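Local atomic coordinates of cupin 2 conserved barrel domain protein (Leptotrichia buccalis, PDB entry 3RNS), a protein that is of unknown function but folds as a two-barrel member of the cupin superfamily, whose jelly-roll barrels serve many different enzymes and binding proteins. Residues I19-A24 against S43-E48; C63-G68 against R98-L103; G82-I87 against S127-A132. All coordinates share one frame; numbering follows the deposited sequence.

Contact 1 of 3, residues I19-A24 against S43-E48; sequences ITSKEA and SLAKDE
Ser21 and Ser43 meet through different first torsions: Ser43 OG lies anti to its backbone N (chi1 177°), while Ser21 OG sits between its own N and carbonyl carbon (chi1 41°), and the two hydroxyl oxygens meet at 2.7 Å, OG to OG. Either could give the proton to this hydrogen bond. It ties the loop that enters the first cupin barrel, after helix 15-18, to the end of strand 37-44. Serine suits both places, being short enough to bring a hydroxyl close to the backbone; Ser43 OG also accepts from Asn100 ND2, a second grip on a buried oxygen. On the helix side of this bond Ile19 lays CG1 against Ser43 CB at 3.9 Å, and its side chain also touches Val27 and Met29 of strand 26-33. Farther along, the small methyl of Ala45 fits under the loop backbone, with CB 3.2 Å from Lys22 O and 3.4 Å from Ala24 N. Ala45 also starts a type II turn closed by Glu48 N bonding to Ala45 O at 2.9 Å. The Glu48 chain, bent at chi2 (-62°), folds back along Ala24 so that OE2 comes within 3.5 Å of Ala24 CA. A water completes the link, accepting from Ala24 N at 2.8 Å and donating to Lys46 O at 3.0 Å.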
loop_
_atom_site.group_PDB
_atom_site.type_symbol
_atom_site.label_atom_id
_atom_site.label_comp_id
_atom_site.label_asym_id
_atom_site.label_seq_id
_atom_site.Cartn_x
_atom_site.Cartn_y
_atom_site.Cartn_z
ATOM N N ILE A 19 0.197 -12.872 -5.023
ATOM C CA ILE A 19 0.314 -12.559 -6.453
ATOM C C ILE A 19 1.724 -12.885 -6.934
ATOM O O ILE A 19 2.731 -12.453 -6.362
ATOM C CB ILE A 19 -0.098 -11.073 -6.803
ATOM C CG1 ILE A 19 -0.246 -10.878 -8.318
ATOM C CG2 ILE A 19 0.912 -9.998 -6.198
ATOM C CD1 ILE A 19 -1.186 -9.721 -8.752
ATOM N N THR A 20 1.776 -13.661 -7.995
ATOM C CA THR A 20 3.006 -14.154 -8.531
ATOM C C THR A 20 2.858 -14.164 -10.084
ATOM O O THR A 20 1.735 -14.142 -10.602
ATOM C CB THR A 20 3.302 -15.626 -7.961
ATOM O OG1 THR A 20 2.374 -16.537 -8.528
ATOM C CG2 THR A 20 3.212 -15.745 -6.411
ATOM N N SER A 21 3.974 -14.122 -10.805
ATOM C CA SER A 21 3.977 -14.257 -12.269
ATOM C C SER A 21 5.033 -15.290 -12.714
ATOM O O SER A 21 6.060 -15.441 -12.084
ATOM C CB SER A 21 4.204 -12.893 -12.949
ATOM O OG SER A 21 5.184 -12.098 -12.304
ATOM N N LYS A 22 4.748 -16.038 -13.752
ATOM C CA LYS A 22 5.769 -16.884 -14.394
ATOM C C LYS A 22 6.456 -16.086 -15.487
ATOM O O LYS A 22 6.088 -14.932 -15.735
ATOM C CB LYS A 22 5.116 -18.128 -14.976
ATOM C CG LYS A 22 4.593 -19.073 -13.890
ATOM C CD LYS A 22 3.595 -20.101 -14.462
ATOM C CE LYS A 22 2.296 -19.448 -14.935
ATOM N NZ LYS A 22 1.058 -20.198 -14.573
ATOM N N GLU A 23 7.436 -16.692 -16.164
ATOM C CA GLU A 23 8.214 -15.987 -17.210
ATOM C C GLU A 23 7.294 -15.325 -18.207
ATOM O O GLU A 23 6.337 -15.920 -18.646
ATOM C CB GLU A 23 9.177 -16.911 -18.018
ATOM C CG GLU A 23 10.134 -16.092 -18.966
ATOM C CD GLU A 23 10.941 -16.911 -19.995
ATOM O OE1 GLU A 23 10.632 -18.092 -20.264
ATOM O OE2 GLU A 23 11.890 -16.332 -20.558
ATOM N N ALA A 24 7.615 -14.090 -18.573
ATOM C CA ALA A 24 6.908 -13.344 -19.621
ATOM C C ALA A 24 5.415 -12.989 -19.339
ATOM O O ALA A 24 4.703 -12.545 -20.234
ATOM C CB ALA A 24 7.076 -14.058 -20.967
ATOM N N SER A 43 2.092 -8.081 -10.549
ATOM C CA SER A 43 3.382 -8.786 -10.571
ATOM C C SER A 43 3.854 -8.878 -12.001
ATOM O O SER A 43 3.132 -9.399 -12.861
ATOM C CB SER A 43 3.241 -10.183 -9.963
ATOM O OG SER A 43 4.446 -10.916 -10.024
ATOM N N LEU A 44 5.026 -8.310 -12.279
ATOM C CA LEU A 44 5.606 -8.290 -13.605
ATOM C C LEU A 44 6.823 -9.194 -13.648
ATOM O O LEU A 44 7.715 -9.054 -12.829
ATOM C CB LEU A 44 6.087 -6.883 -13.963
ATOM C CG LEU A 44 5.105 -5.790 -14.299
ATOM C CD1 LEU A 44 4.300 -5.428 -13.056
ATOM C CD2 LEU A 44 5.887 -4.563 -14.845
ATOM N N ALA A 45 6.873 -10.102 -14.600
ATOM C CA ALA A 45 8.027 -10.988 -14.762
ATOM C C ALA A 45 9.137 -10.136 -15.317
ATOM O O ALA A 45 8.891 -9.081 -15.920
ATOM C CB ALA A 45 7.737 -12.162 -15.747
ATOM N N LYS A 46 10.358 -10.597 -15.109
ATOM C CA LYS A 46 11.538 -9.913 -15.620
ATOM C C LYS A 46 11.378 -9.512 -17.041
ATOM O O LYS A 46 10.952 -10.294 -17.861
ATOM C CB LYS A 46 12.753 -10.815 -15.508
ATOM C CG LYS A 46 14.022 -10.166 -16.015
ATOM C CD LYS A 46 15.210 -11.144 -15.925
ATOM C CE LYS A 46 16.496 -10.493 -16.391
ATOM N NZ LYS A 46 17.664 -10.967 -15.562
ATOM N N ASP A 47 11.725 -8.275 -17.309
ATOM C CA ASP A 47 11.720 -7.683 -18.634
ATOM C C ASP A 47 10.351 -7.394 -19.201
ATOM O O ASP A 47 10.265 -6.884 -20.295
ATOM C CB ASP A 47 12.624 -8.445 -19.648
ATOM C CG ASP A 47 14.148 -8.260 -19.344
ATOM O OD1 ASP A 47 14.564 -7.235 -18.730
ATOM O OD2 ASP A 47 14.931 -9.153 -19.689
ATOM N N GLU A 48 9.266 -7.660 -18.476
ATOM C CA GLU A 48 7.945 -7.251 -18.963
ATOM C C GLU A 48 7.706 -5.802 -18.622
ATOM O O GLU A 48 8.412 -5.214 -17.806
ATOM C CB GLU A 48 6.846 -8.131 -18.342
ATOM C CG GLU A 48 6.977 -9.614 -18.793
ATOM C CD GLU A 48 6.808 -9.771 -20.313
ATOM O OE1 GLU A 48 5.740 -9.387 -20.832
ATOM O OE2 GLU A 48 7.726 -10.257 -21.001
HETATM O O HOH W 1 10.097 -13.135 -17.829
#

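Contact 2 of 3, residues C63-G68 against R98-L103; sequences CFNGNG and RDNLKL
Strands 63-65 and 101-103 run antiparallel at 140°, with Cys63 opposite Leu103 in a non-hydrogen-bonded pair. Phe64 N bonds to Lys102 O and Lys102 N to Asn65 O, and beyond Gly66 the chains meet again where Arg98 N reaches Asn67 O at 3.0 Å. Gly66 has positive phi, and a side chain there would collide with Asn100 O and Asp99 OD1, which explains the glycine. Asp99 grips Asn67 with both carboxylate oxygens: OD1 takes the backbone N at 2.7 Å through its syn lone pair, and OD2 takes ND2 at 2.8 Å, also on the syn side, the amide and carboxylate planes being 48° apart. An alanine here would remove both acceptors, so Asn67 N would probably lose its mate and the Asn67 amide one of the bonds that fix its rotation. The Asn67-Asp99 pair lies at the break between the two sheets of the first jelly-roll barrel, where strand 59-65 passes into 67-72. Asn65, its CG anti to the backbone N (chi1 -158°), sends ND2 to Asn100 O at 2.9 Å. Lys102 lays CB over one face of the Phe64 ring, 3.8 Å from its centroid, in a CH-pi contact, while its ammonium goes on to Ile19 O and Asn16 OD1. On the face bearing Cys63 and Leu103, apolar groups meet: Cys63 SG touches Leu101 CD1 at 3.5 Å, and Cys63 CB lies 3.8 Å from Leu103 CD2.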
loop_
_atom_site.group_PDB
_atom_site.type_symbol
_atom_site.label_atom_id
_atom_site.label_comp_id
_atom_site.label_asym_id
_atom_site.label_seq_id
_atom_site.Cartn_x
_atom_site.Cartn_y
_atom_site.Cartn_z
ATOM N N CYS A 63 6.212 -0.465 -3.990
ATOM C CA CYS A 63 6.892 -1.666 -4.475
ATOM C C CYS A 63 7.192 -2.594 -3.310
ATOM O O CYS A 63 7.864 -2.197 -2.327
ATOM C CB CYS A 63 8.181 -1.277 -5.203
ATOM S SG CYS A 63 9.162 -2.645 -5.700
ATOM N N PHE A 64 6.691 -3.820 -3.394
ATOM C CA PHE A 64 6.929 -4.806 -2.367
ATOM C C PHE A 64 7.773 -6.013 -2.818
ATOM O O PHE A 64 7.893 -6.993 -2.085
ATOM C CB PHE A 64 5.573 -5.203 -1.708
ATOM C CG PHE A 64 4.572 -5.897 -2.616
ATOM C CD1 PHE A 64 3.620 -5.167 -3.359
ATOM C CD2 PHE A 64 4.506 -7.294 -2.640
ATOM C CE1 PHE A 64 2.725 -5.815 -4.125
ATOM C CE2 PHE A 64 3.566 -7.940 -3.396
ATOM C CZ PHE A 64 2.687 -7.214 -4.156
ATOM N N ASN A 65 8.388 -5.931 -3.991
ATOM C CA ASN A 65 9.309 -6.978 -4.455
ATOM C C ASN A 65 10.005 -6.482 -5.680
ATOM O O ASN A 65 9.371 -5.915 -6.603
ATOM C CB ASN A 65 8.601 -8.300 -4.857
ATOM C CG ASN A 65 9.551 -9.526 -4.817
ATOM O OD1 ASN A 65 9.911 -10.002 -3.751
ATOM N ND2 ASN A 65 9.899 -10.063 -5.987
ATOM N N GLY A 66 11.297 -6.775 -5.723
ATOM C CA GLY A 66 12.066 -6.603 -6.930
ATOM C C GLY A 66 12.491 -5.195 -7.221
ATOM O O GLY A 66 12.537 -4.332 -6.336
ATOM N N ASN A 67 12.807 -4.975 -8.494
ATOM C CA ASN A 67 13.430 -3.755 -8.970
ATOM C C ASN A 67 12.878 -3.446 -10.309
ATOM O O ASN A 67 12.740 -4.353 -11.080
ATOM C CB ASN A 67 14.947 -3.978 -9.203
ATOM C CG ASN A 67 15.699 -4.141 -7.929
ATOM O OD1 ASN A 67 15.954 -3.163 -7.217
ATOM N ND2 ASN A 67 16.041 -5.382 -7.603
ATOM N N GLY A 68 12.682 -2.176 -10.617
ATOM C CA GLY A 68 12.338 -1.776 -11.959
ATOM C C GLY A 68 12.639 -0.339 -12.288
ATOM O O GLY A 68 13.288 0.357 -11.516
ATOM N N ARG A 98 12.991 -5.176 -13.990
ATOM C CA ARG A 98 14.371 -5.650 -14.154
ATOM C C ARG A 98 14.544 -7.052 -13.593
ATOM O O ARG A 98 15.452 -7.754 -13.952
ATOM C CB ARG A 98 15.347 -4.702 -13.446
ATOM C CG ARG A 98 15.373 -3.338 -14.096
ATOM C CD ARG A 98 16.141 -3.359 -15.428
ATOM N NE ARG A 98 15.350 -2.723 -16.482
ATOM C CZ ARG A 98 14.693 -3.347 -17.443
ATOM N NH1 ARG A 98 14.733 -4.663 -17.574
ATOM N NH2 ARG A 98 13.998 -2.628 -18.301
ATOM N N ASP A 99 13.653 -7.429 -12.693
ATOM C CA ASP A 99 13.538 -8.774 -12.142
ATOM C C ASP A 99 12.015 -8.952 -11.853
ATOM O O ASP A 99 11.188 -8.322 -12.538
ATOM C CB ASP A 99 14.386 -8.868 -10.878
ATOM C CG ASP A 99 14.048 -7.785 -9.884
ATOM O OD1 ASP A 99 12.882 -7.281 -9.919
ATOM O OD2 ASP A 99 14.944 -7.434 -9.074
ATOM N N ASN A 100 11.616 -9.764 -10.876
ATOM C CA ASN A 100 10.166 -9.921 -10.608
ATOM C C ASN A 100 9.645 -8.755 -9.755
ATOM O O ASN A 100 9.805 -8.743 -8.556
ATOM C CB ASN A 100 9.912 -11.247 -9.926
ATOM C CG ASN A 100 8.396 -11.550 -9.720
ATOM O OD1 ASN A 100 8.094 -12.452 -8.949
ATOM N ND2 ASN A 100 7.465 -10.830 -10.409
ATOM N N LEU A 101 9.064 -7.763 -10.417
ATOM C CA LEU A 101 8.637 -6.522 -9.804
ATOM C C LEU A 101 7.196 -6.651 -9.368
ATOM O O LEU A 101 6.346 -7.047 -10.156
ATOM C CB LEU A 101 8.769 -5.398 -10.808
ATOM C CG LEU A 101 8.365 -4.042 -10.276
ATOM C CD1 LEU A 101 9.291 -3.592 -9.090
ATOM C CD2 LEU A 101 8.354 -3.074 -11.440
ATOM N N LYS A 102 6.930 -6.359 -8.099
ATOM C CA LYS A 102 5.570 -6.418 -7.602
ATOM C C LYS A 102 5.192 -5.067 -7.030
ATOM O O LYS A 102 5.982 -4.420 -6.313
ATOM C CB LYS A 102 5.405 -7.526 -6.559
ATOM C CG LYS A 102 5.685 -8.936 -7.154
ATOM C CD LYS A 102 5.422 -10.010 -6.163
ATOM C CE LYS A 102 5.786 -11.402 -6.722
ATOM N NZ LYS A 102 5.492 -12.417 -5.664
ATOM N N LEU A 103 3.974 -4.639 -7.310
ATOM C CA LEU A 103 3.564 -3.266 -7.008
ATOM C C LEU A 103 2.169 -3.269 -6.480
ATOM O O LEU A 103 1.305 -4.040 -6.988
ATOM C CB LEU A 103 3.586 -2.450 -8.284
ATOM C CG LEU A 103 4.892 -2.218 -9.050
ATOM C CD1 LEU A 103 4.595 -1.560 -10.359
ATOM C CD2 LEU A 103 5.894 -1.397 -8.216
#

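Contact 3 of 3, residues G82-I87 against S127-A132; sequences GDFLEI and SAFNLA
An outermost strand of a cupin barrel sheet is added here, as the short strand 129-130 pairs antiparallel with strand 83-87. Phe84 and Phe129 form a hydrogen-bonded pair, Phe84 N to Phe129 O at 2.8 Å and Phe129 N to Phe84 O at 3.0 Å. Two residues on, Leu131 N donates to Gly82 O at 3.0 Å, almost straight at 172°; a water donates to the same oxygen and accepts from Ala132 N. Glycine suits position 82, since its backbone angles would jam a side chain against the preceding carbonyl. The phenylalanines project from the same face of the sheet, side by side, with planes 58° apart and Phe84 CD1 3.5 Å from Phe129 CZ. Phe129 gets there with CG between its backbone N and carbonyl carbon (chi1 55°), which also brings one face of its ring over Phe84 O. Leu131 CD1 meets Phe84 CB at 3.9 Å, and Leu85 CD1 approaches Ala128 N at 3.6 Å. A water joins Asp83 OD1 to Asn130 ND2, while Asp83 OD2 accepts from Ser80 N and Asn130 OD1 from Glu133 N. On its far side strand 83-87 bonds to strand 59-65; Phe84 rests on Tyr60, Leu131 touches Tyr62 and Leu85 packs on Ile70 of strand 67-72.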
loop_
_atom_site.group_PDB
_atom_site.type_symbol
_atom_site.label_atom_id
_atom_site.label_comp_id
_atom_site.label_asym_id
_atom_site.label_seq_id
_atom_site.Cartn_x
_atom_site.Cartn_y
_atom_site.Cartn_z
ATOM N N GLY A 82 10.257 -1.535 -1.099
ATOM C CA GLY A 82 10.132 -0.501 -0.071
ATOM C C GLY A 82 9.856 0.912 -0.559
ATOM O O GLY A 82 9.597 1.833 0.242
ATOM N N ASP A 83 9.921 1.118 -1.861
ATOM C CA ASP A 83 9.781 2.453 -2.406
ATOM C C ASP A 83 8.334 2.803 -2.727
ATOM O O ASP A 83 7.560 1.945 -3.143
ATOM C CB ASP A 83 10.546 2.602 -3.682
ATOM C CG ASP A 83 12.048 2.712 -3.474
ATOM O OD1 ASP A 83 12.506 3.068 -2.365
ATOM O OD2 ASP A 83 12.760 2.473 -4.471
ATOM N N PHE A 84 8.049 4.100 -2.612
ATOM C CA PHE A 84 6.804 4.718 -2.978
ATOM C C PHE A 84 7.059 5.753 -4.064
ATOM O O PHE A 84 8.082 6.462 -4.015
ATOM C CB PHE A 84 6.263 5.397 -1.744
ATOM C CG PHE A 84 4.905 5.966 -1.917
ATOM C CD1 PHE A 84 4.729 7.303 -2.219
ATOM C CD2 PHE A 84 3.804 5.159 -1.785
ATOM C CE1 PHE A 84 3.425 7.829 -2.344
ATOM C CE2 PHE A 84 2.513 5.669 -1.936
ATOM C CZ PHE A 84 2.330 6.998 -2.198
ATOM N N LEU A 85 6.141 5.829 -5.030
ATOM C CA LEU A 85 6.203 6.786 -6.103
ATOM C C LEU A 85 4.806 7.301 -6.475
ATOM O O LEU A 85 3.870 6.508 -6.600
ATOM C CB LEU A 85 6.814 6.117 -7.346
ATOM C CG LEU A 85 6.959 6.934 -8.653
ATOM C CD1 LEU A 85 7.932 8.084 -8.484
ATOM C CD2 LEU A 85 7.437 6.020 -9.724
ATOM N N GLU A 86 4.693 8.615 -6.664
ATOM C CA GLU A 86 3.496 9.258 -7.177
ATOM C C GLU A 86 3.720 9.650 -8.626
ATOM O O GLU A 86 4.772 10.177 -8.978
ATOM C CB GLU A 86 3.149 10.541 -6.419
ATOM C CG GLU A 86 2.126 11.401 -7.197
ATOM C CD GLU A 86 1.620 12.679 -6.487
ATOM O OE1 GLU A 86 1.899 12.903 -5.299
ATOM O OE2 GLU A 86 0.900 13.463 -7.155
ATOM N N ILE A 87 2.702 9.402 -9.451
ATOM C CA ILE A 87 2.671 9.825 -10.858
ATOM C C ILE A 87 1.418 10.670 -11.035
ATOM O O ILE A 87 0.296 10.185 -10.905
ATOM C CB ILE A 87 2.666 8.599 -11.810
ATOM C CG1 ILE A 87 3.863 7.691 -11.472
ATOM C CG2 ILE A 87 2.694 9.042 -13.254
ATOM C CD1 ILE A 87 4.184 6.627 -12.448
ATOM N N SER A 127 10.229 11.646 -7.953
ATOM C CA SER A 127 11.207 10.669 -7.454
ATOM C C SER A 127 10.697 9.608 -6.423
ATOM O O SER A 127 10.007 9.942 -5.458
ATOM C CB SER A 127 12.387 11.410 -6.854
ATOM O OG SER A 127 13.401 10.478 -6.565
ATOM N N ALA A 128 11.046 8.333 -6.636
ATOM C CA ALA A 128 10.684 7.250 -5.707
ATOM C C ALA A 128 11.517 7.377 -4.430
ATOM O O ALA A 128 12.681 7.749 -4.485
ATOM C CB ALA A 128 10.921 5.907 -6.336
ATOM N N PHE A 129 10.919 7.076 -3.285
ATOM C CA PHE A 129 11.626 7.112 -2.020
ATOM C C PHE A 129 11.217 5.956 -1.098
ATOM O O PHE A 129 10.087 5.449 -1.187
ATOM C CB PHE A 129 11.375 8.462 -1.323
ATOM C CG PHE A 129 9.929 8.779 -1.138
ATOM C CD1 PHE A 129 9.207 9.378 -2.154
ATOM C CD2 PHE A 129 9.289 8.465 0.036
ATOM C CE1 PHE A 129 7.860 9.639 -2.011
ATOM C CE2 PHE A 129 7.959 8.738 0.204
ATOM C CZ PHE A 129 7.237 9.340 -0.823
ATOM N N ASN A 130 12.114 5.577 -0.190
ATOM C CA ASN A 130 11.828 4.525 0.777
ATOM C C ASN A 130 10.813 5.033 1.777
ATOM O O ASN A 130 11.010 6.054 2.438
ATOM C CB ASN A 130 13.120 4.020 1.457
ATOM C CG ASN A 130 12.859 2.865 2.413
ATOM O OD1 ASN A 130 12.444 3.065 3.564
ATOM N ND2 ASN A 130 13.045 1.649 1.930
ATOM N N LEU A 131 9.695 4.311 1.890
ATOM C CA LEU A 131 8.581 4.759 2.687
ATOM C C LEU A 131 8.849 4.638 4.193
ATOM O O LEU A 131 8.569 5.571 4.933
ATOM C CB LEU A 131 7.347 3.952 2.300
ATOM C CG LEU A 131 5.998 4.515 2.595
ATOM C CD1 LEU A 131 5.885 5.920 2.087
ATOM C CD2 LEU A 131 4.979 3.600 1.953
ATOM N N ALA A 132 9.398 3.502 4.635
ATOM C CA ALA A 132 9.650 3.253 6.057
ATOM C C ALA A 132 10.586 4.323 6.655
ATOM O O ALA A 132 10.429 4.784 7.819
ATOM C CB ALA A 132 10.234 1.799 6.267
HETATM O O HOH W 2 9.453 1.028 2.905
HETATM O O HOH W 3 13.487 1.273 -0.930
HETATM O O HOH W 4 7.385 10.144 -5.753
#

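All three contacts reach one antiparallel sheet of the first barrel, in the strand order 26-33, 37-44, 101-108, 59-65, 83-87, 129-130. Contact 2 sits in its middle, its centre about 9 Å from that of contact 1 and about 13 Å from that of contact 3. A probable backbone hydrogen bond from Leu44 N to Leu101 O and a salt bridge between Asp47 and Arg98 join it to contact 1, and Cys63 makes probable backbone hydrogen bonds to Gly82 and Asp83 of contact 3; contacts 1 and 3 stay about 12 Å apart at their nearest atoms. Along the chain contact 1 closes first, whereas contacts 2 and 3 alternate, so strands distant in sequence become neighbours in the sheet, as expected of a jelly roll.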